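Local coordinates for NAD-dependent protein deacylase 2 (Archaeoglobus fulgidus, PDB 4TWJ) that removes acetyl, and probably longer acyl, groups from protein lysines using NAD, and deacetylates the archaeal chromatin protein Alba to raise its DNA affinity, at residues Glu116-Met121 with Arg161-Gly166; Ala51-Phe56 with Phe165-Pro170; Cys126-Glu131 with Ser155-Pro160; Ala76-Ala81 with Asp103-Arg108; Glu176-Ala181 with Ala200-Ile205. All blocks are in the same frame, centred on the assembly; numbering follows the deposited sequence.

Contact 1: residues Glu116-Met121 with Arg161-Gly166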
# COMPACT_ATOMS: atom_id res chain seq x y z
N GLU A 116 5.44 0.02 5.13
CA GLU A 116 4.14 -0.63 5.30
C GLU A 116 3.34 0.07 6.40
O GLU A 116 3.44 -0.26 7.58
CB GLU A 116 4.31 -2.12 5.61
CG GLU A 116 4.89 -2.90 4.44
CD GLU A 116 5.12 -4.36 4.76
OE1 GLU A 116 4.69 -5.22 3.96
OE2 GLU A 116 5.74 -4.65 5.81
N LEU A 117 2.55 1.06 5.98
CA LEU A 117 1.77 1.87 6.91
C LEU A 117 0.83 1.05 7.77
O LEU A 117 0.59 1.39 8.93
CB LEU A 117 0.94 2.90 6.15
CG LEU A 117 1.71 3.98 5.39
CD1 LEU A 117 0.72 4.86 4.64
CD2 LEU A 117 2.59 4.80 6.31
N HIS A 118 0.29 -0.02 7.21
CA HIS A 118 -0.70 -0.84 7.90
C HIS A 118 -0.18 -2.23 8.24
O HIS A 118 -0.98 -3.14 8.49
CB HIS A 118 -1.97 -0.92 7.07
CG HIS A 118 -2.59 0.42 6.82
ND1 HIS A 118 -3.24 0.73 5.64
CD2 HIS A 118 -2.66 1.53 7.59
CE1 HIS A 118 -3.69 1.98 5.71
NE2 HIS A 118 -3.34 2.48 6.88
N GLY A 119 1.14 -2.37 8.29
CA GLY A 119 1.77 -3.64 8.60
C GLY A 119 1.59 -4.67 7.51
O GLY A 119 1.45 -4.33 6.33
N SER A 120 1.59 -5.95 7.89
CA SER A 120 1.43 -7.04 6.93
C SER A 120 1.04 -8.32 7.64
O SER A 120 1.08 -8.40 8.86
CB SER A 120 2.74 -7.27 6.17
OG SER A 120 3.68 -7.95 6.98
N MET A 121 0.71 -9.34 6.85
CA MET A 121 0.31 -10.65 7.38
C MET A 121 1.50 -11.50 7.84
O MET A 121 1.30 -12.55 8.44
CB MET A 121 -0.46 -11.43 6.31
CG MET A 121 -1.74 -10.77 5.83
SD MET A 121 -2.98 -10.66 7.13
CE MET A 121 -3.25 -12.39 7.51
N ARG A 161 -0.05 -8.91 12.46
CA ARG A 161 0.51 -7.58 12.73
C ARG A 161 0.14 -6.61 11.60
O ARG A 161 1.00 -6.01 10.94
CB ARG A 161 2.02 -7.66 12.96
CG ARG A 161 2.34 -8.36 14.26
CD ARG A 161 3.81 -8.27 14.63
NE ARG A 161 4.09 -9.14 15.77
CZ ARG A 161 5.31 -9.47 16.19
NH1 ARG A 161 6.40 -9.01 15.57
NH2 ARG A 161 5.45 -10.27 17.24
N VAL A 162 -1.17 -6.48 11.42
CA VAL A 162 -1.78 -5.57 10.48
C VAL A 162 -2.49 -4.52 11.31
O VAL A 162 -3.06 -4.83 12.35
CB VAL A 162 -2.79 -6.32 9.59
CG1 VAL A 162 -3.71 -5.36 8.85
CG2 VAL A 162 -2.06 -7.23 8.62
N VAL A 163 -2.46 -3.28 10.85
CA VAL A 163 -3.23 -2.21 11.47
C VAL A 163 -4.67 -2.35 11.01
O VAL A 163 -4.96 -2.15 9.83
CB VAL A 163 -2.69 -0.82 11.08
CG1 VAL A 163 -3.53 0.27 11.74
CG2 VAL A 163 -1.23 -0.69 11.48
N LEU A 164 -5.56 -2.72 11.92
CA LEU A 164 -6.99 -2.76 11.62
C LEU A 164 -7.57 -1.37 11.83
O LEU A 164 -6.97 -0.54 12.51
CB LEU A 164 -7.71 -3.76 12.53
CG LEU A 164 -7.22 -5.20 12.42
CD1 LEU A 164 -7.99 -6.08 13.40
CD2 LEU A 164 -7.37 -5.71 11.00
N PHE A 165 -8.74 -1.12 11.26
CA PHE A 165 -9.44 0.13 11.52
C PHE A 165 -9.63 0.29 13.03
O PHE A 165 -9.96 -0.66 13.73
CB PHE A 165 -10.77 0.20 10.77
CG PHE A 165 -10.61 0.49 9.30
CD1 PHE A 165 -10.55 1.80 8.85
CD2 PHE A 165 -10.49 -0.55 8.38
CE1 PHE A 165 -10.38 2.07 7.50
CE2 PHE A 165 -10.34 -0.28 7.03
CZ PHE A 165 -10.28 1.03 6.59
N GLY A 166 -9.37 1.50 13.53
CA GLY A 166 -9.46 1.79 14.95
C GLY A 166 -8.16 1.62 15.72
O GLY A 166 -8.12 1.90 16.92
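The catalytic centre of the sirtuin fold is bordered here, where His118-Met121 runs antiparallel to Arg161-Val163. Gly119 and Val162 form a non-hydrogen-bonded pair, with their CA atoms 4.5 Å apart. A backbone bond lies on each side of it. Val163 N donates to His118 O at 2.8 Å, nearly straight at 164°, but the donor sits 53° out of the carbonyl plane. The same oxygen also takes a CA-H contact from Val162 CA at 3.2 Å. Ser120 N donates to Arg161 O at 3.1 Å. Gly119 has positive phi, and a CB on it would run into Arg161 O, so a side chain would hardly fit there. The side chains fill in round this frame. Val163 holds CG1 anti to its own N (chi1 179°), which leaves CG2 lying against His118 CA at 3.6 Å. Val162 CG2 meets Ser120 O at 3.4 Å and, roughly at right angles to that, Met121 SD at 3.9 Å. In the side chain of His118, the predicted proton acceptor, CB lies nearest Val163 (CB to CB 4.1 Å); ND1 is bonded to Gln100 O. The modified side chain of the bound peptide packs on His118 and Val162, and Val163 O is hydrogen-bonded to it. Arg161 points elsewhere, to a salt bridge with Asp125. The arrangement is typical of the sirtuin acyl-lysine channel, between the Rossmann-type domain and the zinc-binding domain.

Contact 2: residues Ala51-Phe56 with Phe165-Pro170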
# COMPACT_ATOMS: atom_id res chain seq x y z
N ALA A 51 -13.03 -5.70 9.47
CA ALA A 51 -11.66 -5.17 9.39
C ALA A 51 -11.28 -4.14 10.46
O ALA A 51 -10.32 -3.39 10.28
CB ALA A 51 -11.43 -4.58 8.00
N SER A 52 -12.01 -4.13 11.58
CA SER A 52 -11.71 -3.21 12.69
C SER A 52 -11.29 -3.97 13.94
O SER A 52 -11.59 -5.16 14.09
CB SER A 52 -12.93 -2.33 12.99
OG SER A 52 -13.93 -3.05 13.70
N ILE A 53 -10.61 -3.27 14.85
CA ILE A 53 -10.14 -3.88 16.09
C ILE A 53 -11.31 -4.27 17.01
O ILE A 53 -11.27 -5.32 17.64
CB ILE A 53 -9.10 -3.00 16.83
CG1 ILE A 53 -8.52 -3.75 18.04
CG2 ILE A 53 -9.69 -1.67 17.27
CD1 ILE A 53 -7.79 -5.03 17.68
N SER A 54 -12.35 -3.44 17.06
CA SER A 54 -13.54 -3.78 17.84
C SER A 54 -14.22 -5.02 17.25
O SER A 54 -14.69 -5.89 17.99
CB SER A 54 -14.53 -2.61 17.91
OG SER A 54 -14.91 -2.17 16.62
N GLY A 55 -14.26 -5.11 15.92
CA GLY A 55 -14.80 -6.28 15.24
C GLY A 55 -14.00 -7.53 15.53
O GLY A 55 -14.56 -8.59 15.84
N PHE A 56 -12.67 -7.41 15.45
CA PHE A 56 -11.79 -8.54 15.73
C PHE A 56 -11.94 -9.05 17.16
O PHE A 56 -11.92 -10.26 17.40
CB PHE A 56 -10.32 -8.17 15.46
CG PHE A 56 -9.39 -9.34 15.57
CD1 PHE A 56 -9.14 -10.16 14.47
CD2 PHE A 56 -8.77 -9.64 16.77
CE1 PHE A 56 -8.29 -11.24 14.57
CE2 PHE A 56 -7.91 -10.73 16.88
CZ PHE A 56 -7.68 -11.53 15.78
N PHE A 165 -8.74 -1.12 11.26
CA PHE A 165 -9.44 0.13 11.52
C PHE A 165 -9.63 0.29 13.03
O PHE A 165 -9.96 -0.66 13.73
CB PHE A 165 -10.77 0.20 10.77
CG PHE A 165 -10.61 0.49 9.30
CD1 PHE A 165 -10.55 1.80 8.85
CD2 PHE A 165 -10.49 -0.55 8.38
CE1 PHE A 165 -10.38 2.07 7.50
CE2 PHE A 165 -10.34 -0.28 7.03
CZ PHE A 165 -10.28 1.03 6.59
N GLY A 166 -9.37 1.50 13.53
CA GLY A 166 -9.46 1.79 14.95
C GLY A 166 -8.16 1.62 15.72
O GLY A 166 -8.12 1.90 16.92
N GLU A 167 -7.10 1.18 15.05
CA GLU A 167 -5.78 1.06 15.67
C GLU A 167 -4.84 2.16 15.18
O GLU A 167 -4.95 2.60 14.04
CB GLU A 167 -5.14 -0.29 15.33
CG GLU A 167 -5.91 -1.49 15.84
CD GLU A 167 -5.09 -2.76 15.79
OE1 GLU A 167 -4.59 -3.19 16.86
OE2 GLU A 167 -4.93 -3.32 14.69
N PRO A 168 -3.90 2.58 16.04
CA PRO A 168 -2.88 3.52 15.59
C PRO A 168 -1.85 2.83 14.70
O PRO A 168 -1.70 1.60 14.75
CB PRO A 168 -2.24 3.99 16.90
CG PRO A 168 -2.37 2.83 17.80
CD PRO A 168 -3.68 2.17 17.44
N LEU A 169 -1.14 3.60 13.89
CA LEU A 169 -0.16 3.03 12.98
C LEU A 169 1.17 2.87 13.69
O LEU A 169 1.43 3.56 14.68
CB LEU A 169 0.03 3.92 11.74
CG LEU A 169 -1.02 3.75 10.64
CD1 LEU A 169 -2.42 4.10 11.11
CD2 LEU A 169 -0.62 4.60 9.44
N PRO A 170 2.04 1.98 13.18
CA PRO A 170 3.38 1.85 13.76
C PRO A 170 4.12 3.18 13.66
O PRO A 170 4.19 3.78 12.58
CB PRO A 170 4.04 0.76 12.92
CG PRO A 170 3.22 0.65 11.68
CD PRO A 170 1.83 1.03 12.07
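Ile53 and Glu167 cross at about a right angle where the peptide-binding loop of the sirtuin fold meets the start of helix 53-58. Ile53 CB lies 3.7 Å from Glu167 CG, and Ile53 CD1 reaches Glu167 OE1 at 3.8 Å. With CG1 anti to the backbone N (chi1 -173°), CG1 and CD1 of the isoleucine pass across the glutamate stem, while its CG2 branch turns to Gly166 O at 3.9 Å. Were Ile53 an alanine, the branch across the Glu167 stem would be gone, and the stem would probably be freer to turn, with a gap beside Gly166. The carboxylate has its polar partners elsewhere: OE2 takes Leu164 N and a salt bridge from Lys159. The Phe165 ring presents an edge to Ala51 O, which lies near the ring plane, 3.4 Å from CD2. The same oxygen accepts from Phe165 N, in the carbonyl plane. Gly166 and Glu167 form backbone hydrogen bonds with the bound peptide, and Phe165 packs on its modified side chain. Ser52 N-caps the helix, its OG accepting from Gly55 N at 3.0 Å and also hydrogen-bonded to Glu48 O. Ile53 N donates to Phe165 O at 2.9 Å, almost in line with the C=O bond.

Contact 3: residues Cys126-Glu131 with Ser155-Pro160. With ZN (zinc ion), chain C.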
# COMPACT_ATOMS: atom_id res chain seq x y z
N CYS A 126 -0.90 -14.20 19.27
CA CYS A 126 -2.08 -14.59 20.02
C CYS A 126 -2.35 -13.54 21.09
O CYS A 126 -1.49 -13.27 21.93
CB CYS A 126 -1.88 -15.94 20.68
SG CYS A 126 -3.23 -16.43 21.77
N LEU A 127 -3.55 -12.95 21.07
CA LEU A 127 -3.90 -11.89 22.02
C LEU A 127 -4.07 -12.38 23.45
O LEU A 127 -4.01 -11.58 24.39
CB LEU A 127 -5.18 -11.17 21.58
CG LEU A 127 -5.18 -10.54 20.18
CD1 LEU A 127 -6.44 -9.70 20.01
CD2 LEU A 127 -3.94 -9.69 19.93
N ASP A 128 -4.28 -13.68 23.63
CA ASP A 128 -4.49 -14.25 24.97
C ASP A 128 -3.19 -14.64 25.68
O ASP A 128 -2.98 -14.23 26.82
CB ASP A 128 -5.44 -15.45 24.90
CG ASP A 128 -6.89 -15.04 24.72
OD1 ASP A 128 -7.58 -15.66 23.89
OD2 ASP A 128 -7.35 -14.09 25.40
N CYS A 129 -2.33 -15.42 25.03
CA CYS A 129 -1.08 -15.88 25.65
C CYS A 129 0.18 -15.24 25.06
O CYS A 129 1.29 -15.53 25.52
CB CYS A 129 -0.98 -17.40 25.58
SG CYS A 129 -0.41 -18.04 23.98
N HIS A 130 0.01 -14.39 24.04
CA HIS A 130 1.10 -13.58 23.46
C HIS A 130 2.14 -14.39 22.66
O HIS A 130 3.23 -13.90 22.36
CB HIS A 130 1.77 -12.72 24.55
CG HIS A 130 0.79 -12.08 25.49
ND1 HIS A 130 0.03 -10.99 25.14
CD2 HIS A 130 0.44 -12.40 26.76
CE1 HIS A 130 -0.75 -10.65 26.16
NE2 HIS A 130 -0.51 -11.49 27.15
N GLU A 131 1.77 -15.61 22.29
CA GLU A 131 2.60 -16.43 21.40
C GLU A 131 2.75 -15.74 20.05
O GLU A 131 1.80 -15.11 19.57
CB GLU A 131 1.96 -17.81 21.21
CG GLU A 131 2.88 -18.87 20.63
CD GLU A 131 3.95 -19.35 21.60
OE1 GLU A 131 4.01 -18.88 22.75
OE2 GLU A 131 4.75 -20.21 21.20
N SER A 155 -6.51 -20.49 21.54
CA SER A 155 -7.32 -19.29 21.34
C SER A 155 -7.74 -19.07 19.89
O SER A 155 -7.02 -19.45 18.95
CB SER A 155 -6.57 -18.04 21.83
OG SER A 155 -7.33 -16.86 21.61
N TYR A 156 -8.91 -18.46 19.72
CA TYR A 156 -9.39 -18.00 18.42
C TYR A 156 -8.83 -16.62 18.07
O TYR A 156 -9.11 -16.10 16.99
CB TYR A 156 -10.92 -17.93 18.42
CG TYR A 156 -11.63 -19.24 18.17
CD1 TYR A 156 -12.22 -19.52 16.94
CD2 TYR A 156 -11.74 -20.20 19.18
CE1 TYR A 156 -12.88 -20.72 16.71
CE2 TYR A 156 -12.39 -21.40 18.96
CZ TYR A 156 -12.96 -21.65 17.72
OH TYR A 156 -13.62 -22.84 17.50
N TYR A 157 -8.05 -16.01 18.97
CA TYR A 157 -7.59 -14.63 18.79
C TYR A 157 -6.14 -14.52 18.32
O TYR A 157 -5.30 -13.92 19.00
CB TYR A 157 -7.80 -13.83 20.09
CG TYR A 157 -9.25 -13.57 20.40
CD1 TYR A 157 -10.02 -14.52 21.07
CD2 TYR A 157 -9.85 -12.39 20.00
CE1 TYR A 157 -11.35 -14.28 21.35
CE2 TYR A 157 -11.18 -12.15 20.27
CZ TYR A 157 -11.93 -13.09 20.94
OH TYR A 157 -13.26 -12.83 21.21
N VAL A 158 -5.87 -15.10 17.16
CA VAL A 158 -4.58 -14.92 16.49
C VAL A 158 -4.71 -13.71 15.58
O VAL A 158 -5.42 -13.76 14.57
CB VAL A 158 -4.16 -16.15 15.67
CG1 VAL A 158 -2.84 -15.89 14.95
CG2 VAL A 158 -4.06 -17.37 16.57
N LYS A 159 -4.04 -12.62 15.94
CA LYS A 159 -4.14 -11.36 15.22
C LYS A 159 -2.87 -11.13 14.39
O LYS A 159 -1.77 -11.14 14.95
CB LYS A 159 -4.34 -10.20 16.19
CG LYS A 159 -4.65 -8.88 15.52
CD LYS A 159 -4.55 -7.71 16.48
CE LYS A 159 -4.83 -6.40 15.78
NZ LYS A 159 -3.68 -5.95 14.94
N PRO A 160 -3.02 -10.90 13.08
CA PRO A 160 -1.83 -10.56 12.30
C PRO A 160 -1.34 -9.17 12.67
O PRO A 160 -2.13 -8.35 13.14
CB PRO A 160 -2.32 -10.60 10.86
CG PRO A 160 -3.77 -10.26 10.95
CD PRO A 160 -4.25 -10.77 12.28
ZN ZN C . -2.33 -18.36 22.71
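Leu127 and Tyr157 meet beside the four-cysteine zinc site, in the small zinc-binding domain of the sirtuin. Leu127 can be followed outward. Its CB faces Tyr157 CB at 4.0 Å. CG lies 3.6 Å from Tyr157 O, the same oxygen that takes a nearly straight bond from Leu127 N (172°). At the tip the branches part: CD2 rests on Lys159 CB at 3.8 Å, and CD1 approaches the Tyr157 ring obliquely. Cys126 and Val158 form an antiparallel non-hydrogen-bonded pair, which joins the end of strand 123-126, where the zinc loop begins, to strand 158-162. Cys126 SG and Cys129 SG bind the zinc ion, and Cys150 and Cys153 complete the site. Cys126 SG also accepts from Cys129 N, which ties the two ligands together. Ser155, with its OG anti to the backbone N (chi1 179°), accepts from Tyr157 N at 2.9 Å, an ST turn. The same hydroxyl donates to Asp128 OD1 at 2.6 Å, on the anti side and 21° out of the carboxylate plane. An alanine here removes the hydroxyl; the Asp128 carboxylate would probably be free to turn and the Tyr157 turn loosened. Ser155 CB packs on Cys126 SG at 3.7 Å.

Contact 4: residues Ala76-Ala81 with Asp103-Arg108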
# COMPACT_ATOMS: atom_id res chain seq x y z
N ALA A 76 -2.43 -12.99 -6.65
CA ALA A 76 -1.64 -13.98 -5.92
C ALA A 76 -0.15 -13.68 -5.99
O ALA A 76 0.61 -14.09 -5.11
CB ALA A 76 -1.92 -15.38 -6.46
N GLU A 77 0.27 -12.98 -7.04
CA GLU A 77 1.67 -12.59 -7.22
C GLU A 77 1.75 -11.19 -7.83
O GLU A 77 0.74 -10.69 -8.33
CB GLU A 77 2.38 -13.61 -8.12
CG GLU A 77 2.64 -14.94 -7.42
CD GLU A 77 3.35 -15.95 -8.31
OE1 GLU A 77 4.17 -16.72 -7.77
OE2 GLU A 77 3.08 -15.97 -9.53
N PRO A 78 2.93 -10.55 -7.78
CA PRO A 78 3.04 -9.19 -8.31
C PRO A 78 2.62 -9.05 -9.78
O PRO A 78 2.85 -9.95 -10.59
CB PRO A 78 4.53 -8.86 -8.15
CG PRO A 78 5.00 -9.75 -7.05
CD PRO A 78 4.19 -11.01 -7.15
N ASN A 79 2.00 -7.92 -10.10
CA ASN A 79 1.59 -7.57 -11.46
C ASN A 79 2.55 -6.52 -12.05
O ASN A 79 3.45 -6.06 -11.35
CB ASN A 79 0.13 -7.09 -11.46
CG ASN A 79 -0.09 -5.81 -10.65
OD1 ASN A 79 0.59 -4.81 -10.86
ND2 ASN A 79 -1.06 -5.85 -9.74
N PRO A 80 2.37 -6.16 -13.33
CA PRO A 80 3.28 -5.21 -13.98
C PRO A 80 3.43 -3.84 -13.30
O PRO A 80 4.46 -3.20 -13.46
CB PRO A 80 2.68 -5.05 -15.38
CG PRO A 80 2.03 -6.37 -15.64
CD PRO A 80 1.42 -6.74 -14.31
N ALA A 81 2.41 -3.41 -12.55
CA ALA A 81 2.53 -2.16 -11.79
C ALA A 81 3.57 -2.28 -10.68
O ALA A 81 4.37 -1.36 -10.47
CB ALA A 81 1.18 -1.74 -11.22
N ASP A 103 -0.13 -7.11 1.73
CA ASP A 103 0.10 -8.33 0.95
C ASP A 103 1.56 -8.55 0.55
O ASP A 103 1.88 -9.58 -0.05
CB ASP A 103 -0.78 -8.32 -0.31
CG ASP A 103 -0.62 -7.05 -1.14
OD1 ASP A 103 -1.62 -6.58 -1.71
OD2 ASP A 103 0.50 -6.49 -1.21
N MET A 104 2.43 -7.58 0.83
CA MET A 104 3.87 -7.67 0.56
C MET A 104 4.23 -7.85 -0.93
O MET A 104 5.33 -8.30 -1.24
CB MET A 104 4.51 -8.78 1.39
CG MET A 104 4.23 -8.68 2.88
SD MET A 104 4.93 -10.06 3.80
CE MET A 104 6.66 -9.64 3.77
N LEU A 105 3.32 -7.48 -1.83
CA LEU A 105 3.56 -7.64 -3.26
C LEU A 105 4.67 -6.73 -3.78
O LEU A 105 5.36 -7.09 -4.74
CB LEU A 105 2.28 -7.40 -4.07
CG LEU A 105 1.20 -8.48 -3.94
CD1 LEU A 105 -0.06 -8.06 -4.66
CD2 LEU A 105 1.71 -9.81 -4.49
N HIS A 106 4.85 -5.57 -3.16
CA HIS A 106 5.95 -4.68 -3.55
C HIS A 106 7.30 -5.38 -3.33
O HIS A 106 8.14 -5.40 -4.23
CB HIS A 106 5.90 -3.36 -2.77
CG HIS A 106 4.82 -2.43 -3.24
ND1 HIS A 106 4.76 -1.94 -4.52
CD2 HIS A 106 3.77 -1.88 -2.58
CE1 HIS A 106 3.72 -1.14 -4.64
NE2 HIS A 106 3.10 -1.09 -3.48
N GLN A 107 7.48 -5.95 -2.14
CA GLN A 107 8.73 -6.63 -1.80
C GLN A 107 8.97 -7.85 -2.68
O GLN A 107 10.10 -8.12 -3.09
CB GLN A 107 8.74 -7.07 -0.33
CG GLN A 107 8.71 -5.94 0.68
CD GLN A 107 7.31 -5.61 1.13
OE1 GLN A 107 6.42 -5.41 0.30
NE2 GLN A 107 7.09 -5.57 2.44
N ARG A 108 7.89 -8.58 -2.98
CA ARG A 108 7.98 -9.77 -3.84
C ARG A 108 8.28 -9.42 -5.30
O ARG A 108 8.76 -10.27 -6.06
CB ARG A 108 6.69 -10.59 -3.75
CG ARG A 108 6.49 -11.27 -2.40
CD ARG A 108 5.77 -12.60 -2.52
NE ARG A 108 4.37 -12.44 -2.93
CZ ARG A 108 3.52 -13.45 -3.12
NH1 ARG A 108 3.91 -14.71 -2.95
NH2 ARG A 108 2.27 -13.19 -3.49
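Apolar packing joins Pro78 to Leu105 and Arg108. The proline ring and the leucine lie aslant to each other, with Pro78 CD 3.8 Å from Leu105 CD2. That same methyl presses on the peptide link before the proline, 3.6 Å from Glu77 C. On the same face of the ring, Pro78 CG lies 3.5 Å from Leu105 O and 3.8 Å from Arg108 CB. The polar link across the contact comes from Arg108. Its chain bends at chi2 and again at chi3 (-68°), bringing NH2 back to Ala76 O, which lies at the edge of the guanidinium. The approach is too short and too bent for this bond to be more than doubtful. Glu77 stays apart from it, with OE1 5.2 Å from Arg108 NH1. Two side chains cap backbone N-H groups within their own segments. Asn79, the N-cap of helix 80-90, accepts at OD1 from Ala81 N at 2.9 Å, in the carbonyl plane. Asp103 OD2 accepts from Leu105 N at 3.1 Å, an Asx turn of good linearity (168°). The other oxygen, OD1, is bonded to Ser27 OG, so the Asp103 carboxylate is held at both oxygens. Asp103 and Ser27 are among the residues that bind NAD, and the arrangement belongs to the NAD-binding site of the sirtuin Rossmann-type domain.

Contact 5: residues Glu176-Ala181 with Ala200-Ile205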
# COMPACT_ATOMS: atom_id res chain seq x y z
N GLU A 176 8.81 7.81 9.25
CA GLU A 176 9.61 7.71 8.03
C GLU A 176 8.80 8.14 6.81
O GLU A 176 9.31 8.82 5.93
CB GLU A 176 10.15 6.29 7.83
CG GLU A 176 11.23 5.90 8.83
CD GLU A 176 12.49 6.75 8.73
OE1 GLU A 176 13.06 7.08 9.79
OE2 GLU A 176 12.90 7.09 7.60
N ALA A 177 7.53 7.73 6.77
CA ALA A 177 6.65 8.07 5.65
C ALA A 177 6.39 9.57 5.59
O ALA A 177 6.38 10.16 4.51
CB ALA A 177 5.34 7.30 5.75
N ILE A 178 6.17 10.18 6.75
CA ILE A 178 6.02 11.64 6.83
C ILE A 178 7.28 12.35 6.34
O ILE A 178 7.20 13.31 5.56
CB ILE A 178 5.70 12.10 8.28
CG1 ILE A 178 4.28 11.67 8.65
CG2 ILE A 178 5.84 13.61 8.42
CD1 ILE A 178 3.98 11.72 10.13
N GLU A 179 8.44 11.88 6.77
CA GLU A 179 9.71 12.45 6.33
C GLU A 179 9.93 12.32 4.83
O GLU A 179 10.43 13.25 4.19
CB GLU A 179 10.88 11.82 7.10
CG GLU A 179 10.91 12.23 8.56
CD GLU A 179 11.07 13.72 8.72
OE1 GLU A 179 12.08 14.25 8.22
OE2 GLU A 179 10.19 14.36 9.33
N GLU A 180 9.53 11.18 4.26
CA GLU A 180 9.57 11.00 2.81
C GLU A 180 8.67 12.01 2.11
O GLU A 180 9.09 12.66 1.15
CB GLU A 180 9.18 9.57 2.43
CG GLU A 180 10.25 8.54 2.73
CD GLU A 180 11.53 8.79 1.95
OE1 GLU A 180 11.46 9.11 0.75
OE2 GLU A 180 12.62 8.67 2.55
N ALA A 181 7.43 12.16 2.59
CA ALA A 181 6.49 13.10 2.00
C ALA A 181 7.00 14.55 2.09
O ALA A 181 6.86 15.31 1.13
CB ALA A 181 5.13 12.99 2.66
N ALA A 200 -3.87 8.96 4.22
CA ALA A 200 -4.28 9.96 3.23
C ALA A 200 -3.70 11.35 3.46
O ALA A 200 -3.70 12.17 2.55
CB ALA A 200 -5.80 10.03 3.15
N GLU A 201 -3.20 11.62 4.67
CA GLU A 201 -2.53 12.90 4.96
C GLU A 201 -1.24 13.07 4.14
O GLU A 201 -0.84 14.18 3.82
CB GLU A 201 -2.21 13.02 6.46
CG GLU A 201 -1.70 14.38 6.91
CD GLU A 201 -2.72 15.49 6.73
OE1 GLU A 201 -3.93 15.21 6.86
OE2 GLU A 201 -2.32 16.64 6.47
N LEU A 202 -0.60 11.95 3.82
CA LEU A 202 0.74 11.99 3.23
C LEU A 202 0.83 12.74 1.89
O LEU A 202 1.75 13.54 1.71
CB LEU A 202 1.33 10.58 3.15
CG LEU A 202 1.63 10.00 4.54
CD1 LEU A 202 1.80 8.49 4.48
CD2 LEU A 202 2.86 10.66 5.15
N PRO A 203 -0.10 12.50 0.95
CA PRO A 203 -0.05 13.31 -0.28
C PRO A 203 -0.24 14.81 -0.04
O PRO A 203 0.35 15.62 -0.75
CB PRO A 203 -1.18 12.75 -1.15
CG PRO A 203 -1.91 11.74 -0.31
CD PRO A 203 -0.99 11.34 0.80
N TYR A 204 -1.05 15.18 0.95
CA TYR A 204 -1.21 16.59 1.29
C TYR A 204 0.07 17.19 1.87
O TYR A 204 0.40 18.34 1.60
CB TYR A 204 -2.37 16.79 2.26
CG TYR A 204 -3.71 16.46 1.66
CD1 TYR A 204 -4.31 17.31 0.73
CD2 TYR A 204 -4.39 15.31 2.03
CE1 TYR A 204 -5.54 17.01 0.18
CE2 TYR A 204 -5.62 15.00 1.48
CZ TYR A 204 -6.20 15.85 0.57
OH TYR A 204 -7.43 15.54 0.03
N ILE A 205 0.78 16.41 2.67
CA ILE A 205 2.07 16.84 3.20
C ILE A 205 3.07 17.08 2.06
O ILE A 205 3.78 18.09 2.05
CB ILE A 205 2.63 15.81 4.21
CG1 ILE A 205 1.80 15.82 5.49
CG2 ILE A 205 4.10 16.09 4.51
CD1 ILE A 205 2.07 14.66 6.43
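Leu202 holds CG anti to its carbonyl carbon (chi1 -68°), and this throws its two methyls across to helix 171-182. CD1 meets Ala177 CB at 3.9 Å. CD2 goes deeper, onto the backbone, 3.6 Å from Ala177 O and 3.7 Å from Ile178 N. Ile205 has CG2 anti to its own N, with CG1 beside the N (chi1 -70°); CG2 thereby comes to rest on Ala181 CB at 3.8 Å. Ile178 comes at Leu202 at about a right angle, and its CG1 reaches Leu202 CD2 at 3.9 Å. Ala181 is small enough to let the helices approach, and its CB also lies 3.6 Å from Leu202 O. No hydrogen bond crosses the contact; it is made by apolar side chains and bare backbone. The axes of helices 176-181 and 201-205 pass 8.9 Å apart, with their N-to-C directions 32° from parallel. Helix 201-208 is the crossover between parallel strands 186-190 and 212-217 of the Rossmann-type sheet. Helix 171-182 leads into the first of these strands. Both helices lie against the sheet: Ala177 and Leu202 touch Ile98 on strand 94-99, Leu202 also touches Phe21 on strand 18-22, and Ala177 touches Leu115 on strand 114-116.

Contacts 1 and 2 lie closest, their centres 8 Å apart, and share Phe165 and Gly166; both touch the bound peptide. Contact 3 shares strand 158-162 with contact 1, its centre 16 Å away, and is tied to contact 2 by the salt bridge of Lys159 NZ with Glu167 OE2 at 2.9 Å. The zinc ion of contact 3 is about 12 Å from the side chain of Arg161 in contact 1. Contact 4 reaches contact 1 through a probable hydrogen bond of Gln107 NE2 to Glu116 OE1, also 2.9 Å. Contact 5 meets contact 1 where Leu117 CD1 lies 3.8 Å from Leu202 CD1. The His118 side chain is about 4 Å from that of NAD-binding Gln100.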